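Local coordinates for protein IG hypothetical 16092 (PDB 1YQH) that is of unknown function but, as a member of the UPF0045 (DUF77) family with a thiamine-binding-protein domain, may bind thiamine or a related ligand, at residues M10-V15 / K62-A67; Y24-K29 / V69-E74. One frame throughout, in Å; residues are numbered along the deposited sequence. Where two conformers were deposited one is given.

Interaction 1 (M10-V15 / K62-A67)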
loop_
_atom_site.group_PDB
_atom_site.type_symbol
_atom_site.label_atom_id
_atom_site.label_comp_id
_atom_site.label_asym_id
_atom_site.label_seq_id
_atom_site.Cartn_x
_atom_site.Cartn_y
_atom_site.Cartn_z
HETATM N N MSE A 10 -9.202 -1.572 8.902
HETATM C CA MSE A 10 -8.687 -0.936 7.699
HETATM C C MSE A 10 -7.643 0.093 8.129
HETATM O O MSE A 10 -7.707 0.607 9.249
HETATM C CB MSE A 10 -9.855 -0.232 7.004
HETATM C CG MSE A 10 -9.555 0.396 5.671
HETATM SE SE MSE A 10 -11.144 1.311 5.042
HETATM C CE MSE A 10 -12.351 -0.231 4.790
ATOM N N SER A 11 -6.657 0.357 7.274
ATOM C CA SER A 11 -5.869 1.561 7.428
ATOM C C SER A 11 -5.890 2.346 6.139
ATOM O O SER A 11 -6.147 1.787 5.061
ATOM C CB SER A 11 -4.428 1.255 7.864
ATOM O OG SER A 11 -3.714 0.578 6.848
ATOM N N PHE A 12 -5.649 3.646 6.241
ATOM C CA PHE A 12 -5.579 4.458 5.040
ATOM C C PHE A 12 -4.698 5.660 5.263
ATOM O O PHE A 12 -4.444 6.080 6.407
ATOM C CB PHE A 12 -6.996 4.903 4.594
ATOM C CG PHE A 12 -7.492 6.163 5.272
ATOM C CD1 PHE A 12 -7.463 7.392 4.598
ATOM C CD2 PHE A 12 -7.993 6.127 6.579
ATOM C CE1 PHE A 12 -7.918 8.562 5.203
ATOM C CE2 PHE A 12 -8.454 7.294 7.192
ATOM C CZ PHE A 12 -8.418 8.515 6.511
ATOM N N SER A 13 -4.238 6.221 4.157
ATOM C CA SER A 13 -3.536 7.490 4.199
ATOM C C SER A 13 -3.882 8.308 2.966
ATOM O O SER A 13 -4.274 7.743 1.940
ATOM C CB SER A 13 -2.026 7.254 4.298
ATOM O OG SER A 13 -1.574 6.443 3.235
ATOM N N VAL A 14 -3.741 9.630 3.087
ATOM C CA VAL A 14 -3.892 10.550 1.954
ATOM C C VAL A 14 -2.615 11.361 1.801
ATOM O O VAL A 14 -2.069 11.874 2.789
ATOM C CB VAL A 14 -5.130 11.476 2.130
ATOM C CG1 VAL A 14 -6.416 10.661 1.996
ATOM C CG2 VAL A 14 -5.088 12.180 3.492
ATOM N N VAL A 15 -2.104 11.440 0.577
ATOM C CA VAL A 15 -0.929 12.263 0.292
ATOM C C VAL A 15 -1.377 13.261 -0.763
ATOM O O VAL A 15 -1.546 12.900 -1.936
ATOM C CB VAL A 15 0.252 11.447 -0.237
ATOM C CG1 VAL A 15 1.459 12.331 -0.427
ATOM C CG2 VAL A 15 0.567 10.288 0.705
ATOM N N LYS A 62 -13.460 7.955 1.447
ATOM C CA LYS A 62 -13.891 8.801 0.321
ATOM C C LYS A 62 -14.069 10.252 0.752
ATOM O O LYS A 62 -13.650 11.182 0.061
ATOM C CB LYS A 62 -15.194 8.265 -0.274
ATOM C CG LYS A 62 -14.980 6.974 -1.037
ATOM C CD LYS A 62 -16.277 6.209 -1.239
ATOM C CE LYS A 62 -17.198 6.928 -2.179
ATOM N NZ LYS A 62 -18.456 6.144 -2.437
ATOM N N ARG A 63 -14.674 10.449 1.916
ATOM C CA ARG A 63 -14.920 11.812 2.361
ATOM C C ARG A 63 -13.634 12.478 2.827
ATOM O O ARG A 63 -13.493 13.698 2.698
ATOM C CB ARG A 63 -16.033 11.859 3.404
ATOM C CG ARG A 63 -17.383 11.585 2.755
ATOM C CD ARG A 63 -18.533 11.764 3.712
ATOM N NE ARG A 63 -18.524 10.723 4.721
ATOM C CZ ARG A 63 -18.201 10.945 5.982
ATOM N NH1 ARG A 63 -17.892 12.171 6.362
ATOM N NH2 ARG A 63 -18.199 9.948 6.855
ATOM N N ALA A 64 -12.699 11.664 3.332
ATOM C CA ALA A 64 -11.387 12.152 3.789
ATOM C C ALA A 64 -10.606 12.668 2.598
ATOM O O ALA A 64 -10.066 13.766 2.638
ATOM C CB ALA A 64 -10.596 11.036 4.497
ATOM N N GLN A 65 -10.549 11.877 1.523
ATOM C CA GLN A 65 -9.834 12.354 0.336
ATOM C C GLN A 65 -10.525 13.583 -0.284
ATOM O O GLN A 65 -9.854 14.504 -0.738
ATOM C CB GLN A 65 -9.537 11.228 -0.668
ATOM C CG GLN A 65 -10.667 10.797 -1.515
ATOM C CD GLN A 65 -10.295 9.732 -2.569
ATOM O OE1 GLN A 65 -9.138 9.306 -2.720
ATOM N NE2 GLN A 65 -11.297 9.303 -3.294
ATOM N N GLN A 66 -11.863 13.625 -0.265
ATOM C CA GLN A 66 -12.561 14.811 -0.754
ATOM C C GLN A 66 -12.270 16.022 0.135
ATOM O O GLN A 66 -12.135 17.139 -0.372
ATOM C CB GLN A 66 -14.081 14.578 -0.887
ATOM C CG GLN A 66 -14.835 15.786 -1.447
ATOM C CD GLN A 66 -14.393 16.170 -2.841
ATOM O OE1 GLN A 66 -14.181 17.352 -3.138
ATOM N NE2 GLN A 66 -14.263 15.180 -3.714
ATOM N N ALA A 67 -12.161 15.809 1.447
ATOM C CA ALA A 67 -11.814 16.918 2.360
ATOM C C ALA A 67 -10.473 17.559 1.973
ATOM O O ALA A 67 -10.308 18.779 2.086
ATOM C CB ALA A 67 -11.791 16.455 3.816
#

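Interaction 2 (Y24-K29 / V69-E74)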
loop_
_atom_site.group_PDB
_atom_site.type_symbol
_atom_site.label_atom_id
_atom_site.label_comp_id
_atom_site.label_asym_id
_atom_site.label_seq_id
_atom_site.Cartn_x
_atom_site.Cartn_y
_atom_site.Cartn_z
ATOM N N TYR A 24 0.405 19.399 5.865
ATOM C CA TYR A 24 -0.224 19.113 7.164
ATOM C C TYR A 24 -1.580 19.803 7.327
ATOM O O TYR A 24 -2.470 19.259 7.983
ATOM C CB TYR A 24 0.679 19.483 8.351
ATOM C CG TYR A 24 1.908 18.605 8.565
ATOM C CD1 TYR A 24 3.015 19.102 9.255
ATOM C CD2 TYR A 24 1.971 17.293 8.080
ATOM C CE1 TYR A 24 4.161 18.319 9.466
ATOM C CE2 TYR A 24 3.126 16.498 8.284
ATOM C CZ TYR A 24 4.206 17.024 8.981
ATOM O OH TYR A 24 5.337 16.259 9.189
ATOM N N SER A 25 -1.732 20.996 6.746
ATOM C CA SER A 25 -3.000 21.730 6.816
ATOM C C SER A 25 -4.123 20.980 6.093
ATOM O O SER A 25 -5.267 20.947 6.550
ATOM C CB SER A 25 -2.842 23.147 6.252
ATOM O OG SER A 25 -1.809 23.841 6.941
ATOM N N VAL A 26 -3.770 20.386 4.959
ATOM C CA VAL A 26 -4.707 19.658 4.117
ATOM C C VAL A 26 -5.031 18.322 4.787
ATOM O O VAL A 26 -6.200 17.950 4.914
ATOM C CB VAL A 26 -4.094 19.441 2.723
ATOM C CG1 VAL A 26 -5.003 18.573 1.865
ATOM C CG2 VAL A 26 -3.836 20.799 2.058
ATOM N N VAL A 27 -3.995 17.625 5.248
ATOM C CA VAL A 27 -4.193 16.347 5.934
ATOM C C VAL A 27 -5.078 16.497 7.197
ATOM O O VAL A 27 -5.873 15.607 7.507
ATOM C CB VAL A 27 -2.848 15.609 6.230
ATOM C CG1 VAL A 27 -3.095 14.328 7.044
ATOM C CG2 VAL A 27 -2.122 15.268 4.915
ATOM N N ASP A 28 -4.953 17.620 7.895
ATOM C CA ASP A 28 -5.748 17.846 9.094
ATOM C C ASP A 28 -7.264 17.837 8.823
ATOM O O ASP A 28 -8.054 17.485 9.701
ATOM C CB ASP A 28 -5.329 19.156 9.748
ATOM C CG ASP A 28 -5.927 19.334 11.110
ATOM O OD1 ASP A 28 -5.606 18.537 12.018
ATOM O OD2 ASP A 28 -6.711 20.278 11.272
ATOM N N LYS A 29 -7.662 18.212 7.610
ATOM C CA LYS A 29 -9.069 18.187 7.228
ATOM C C LYS A 29 -9.530 16.760 6.923
ATOM O O LYS A 29 -10.687 16.403 7.176
ATOM C CB LYS A 29 -9.324 19.120 6.041
ATOM C CG LYS A 29 -9.017 20.605 6.330
ATOM C CD LYS A 29 -9.752 21.153 7.554
ATOM C CE LYS A 29 -11.225 21.376 7.305
ATOM N NZ LYS A 29 -11.896 22.042 8.480
ATOM N N VAL A 69 -9.209 17.805 -1.094
ATOM C CA VAL A 69 -9.516 18.635 -2.264
ATOM C C VAL A 69 -10.251 19.914 -1.855
ATOM O O VAL A 69 -9.913 21.020 -2.318
ATOM C CB VAL A 69 -10.319 17.826 -3.311
ATOM C CG1 VAL A 69 -10.784 18.715 -4.479
ATOM C CG2 VAL A 69 -9.454 16.654 -3.820
ATOM N N ASP A 70 -11.233 19.778 -0.966
ATOM C CA ASP A 70 -11.963 20.954 -0.464
ATOM C C ASP A 70 -11.022 21.931 0.264
ATOM O O ASP A 70 -11.244 23.155 0.250
ATOM C CB ASP A 70 -13.096 20.533 0.469
ATOM C CG ASP A 70 -14.199 19.757 -0.238
ATOM O OD1 ASP A 70 -14.325 19.835 -1.478
ATOM O OD2 ASP A 70 -14.957 19.058 0.475
ATOM N N ALA A 71 -9.981 21.384 0.885
ATOM C CA ALA A 71 -8.984 22.166 1.609
ATOM C C ALA A 71 -7.941 22.815 0.680
ATOM O O ALA A 71 -7.075 23.573 1.139
ATOM C CB ALA A 71 -8.306 21.305 2.667
ATOM N N GLY A 72 -8.024 22.528 -0.612
ATOM C CA GLY A 72 -7.099 23.119 -1.583
ATOM C C GLY A 72 -6.193 22.167 -2.348
ATOM O O GLY A 72 -5.403 22.609 -3.188
ATOM N N ALA A 73 -6.284 20.866 -2.087
ATOM C CA ALA A 73 -5.481 19.918 -2.863
ATOM C C ALA A 73 -6.007 19.818 -4.292
ATOM O O ALA A 73 -7.221 19.728 -4.512
ATOM C CB ALA A 73 -5.454 18.521 -2.199
ATOM N N GLU A 74 -5.087 19.848 -5.254
ATOM C CA GLU A 74 -5.432 19.633 -6.650
ATOM C C GLU A 74 -5.584 18.136 -6.940
ATOM O O GLU A 74 -6.372 17.738 -7.805
ATOM C CB GLU A 74 -4.382 20.285 -7.555
ATOM C CG GLU A 74 -4.564 21.823 -7.713
ATOM C CD GLU A 74 -4.187 22.659 -6.465
ATOM O OE1 GLU A 74 -4.923 23.626 -6.138
ATOM O OE2 GLU A 74 -3.157 22.374 -5.824
#

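Interaction 1 (M10-V15 / K62-A67)
Phe12 and Val14, two residues apart and facing the same way on strand 8-17, meet Ala64 and Gln65 of helix 54-70 in a purely apolar contact. The aromatic part belongs to Phe12, whose ring is met obliquely by the Ala64 methyl. Ala64 CB comes to 3.7 Å from Phe12 CE1 and to 3.9 Å from Phe12 CZ, thus at the far end of the ring. A first torsion of 86° sets Phe12 CG between the backbone N and the carbonyl carbon, and the ring then reaches out from the sheet to the helix. Its surroundings are apolar as well, with Val61 of the same helix, Val34 of helix 23-36 and Leu50 of strand 48-52 all touching it.

These elements build a ferredoxin-like βαββαβ fold, an antiparallel sheet with helices 23-36 and 54-70 packed on one face. The contact joins the inner strand 8-17 to the second of these helices.

Aliphatic packing continues at Val14. Its CG1 branch points at the root of the Gln65 side chain, 4.1 Å from Gln65 CB and 4.2 Å from Gln65 CA, and the two side chains pass at a slant. At 6.4 Å, Val14 CA and Gln65 CA mark the closest backbone approach.

No hydrogen bond crosses between strand and helix here. Past CG the Gln65 chain is extended (chi2 176°), taking its amide to strand 75-84, where OE1 is hydrogen-bonded to Thr78 OG1. Gln65 also packs on Tyr84 of the second subunit.

Interaction 2 (Y24-K29 / V69-E74)
Val26 and Lys29 of helix 23-36 meet Ala71 and Ala73 without any ring, carboxylate or amide side chain between them, so no face or edge is involved and every touching side-chain group is aliphatic. The methyl of Ala71 sits at the centre of the contact. Lys29 CG lies 3.8 Å from Ala71 CB and Lys29 CB follows at 4.1 Å, the start of the lysine chain thus lying against the methyl. On the Val26 side the same Ala71 CB is 4.2 Å from Val26 CA.

Val26 carries the rest through one branch. With CG1 anti to the backbone N (chi1 175°), that methyl reaches Ala73 CB at 4.1 Å and stands slightly farther, 4.4 Å, from Ala71 CB. Pro16 of strand 8-17 touches both Val26 and Ala73, which closes this small apolar cluster from the sheet.

Between the two alanines the chain leaves helix 54-70 in a Schellman motif. Gly72 has a phi of 118° and two bonds run back into the last turn; the reversal presents Ala71 and Ala73 to the same helix as the chain heads into strand 75-84. The contact therefore joins the start of one helix of the ferredoxin-like fold to the end of the other.

Lys29 bends at chi2 and chi3, leading its amino group away to a salt bridge with Glu32 OE2. No hydrogen bond or salt bridge crosses between the segments, which implies that methyl and methylene contacts set the fit here, while the lysine's charge is answered along its own helix.

Interaction 1 lies close to the centre of the chain, three of its four touching residues buried, whereas interaction 2 is some 11 Å away (centre to centre), toward the periphery and partly exposed. Helix 54-70 serves both: its later turns pack on the sheet in the first, and its end with the following turn meets helix 23-36 in the second. Both contacts are apolar, but the core one uses an aromatic ring and the outer one only small methyls and the stem of a lysine. They adjoin directly, with Ala67 CB of interaction 1 packed 3.5 Å from Lys29 O of interaction 2. The third subunit borders both.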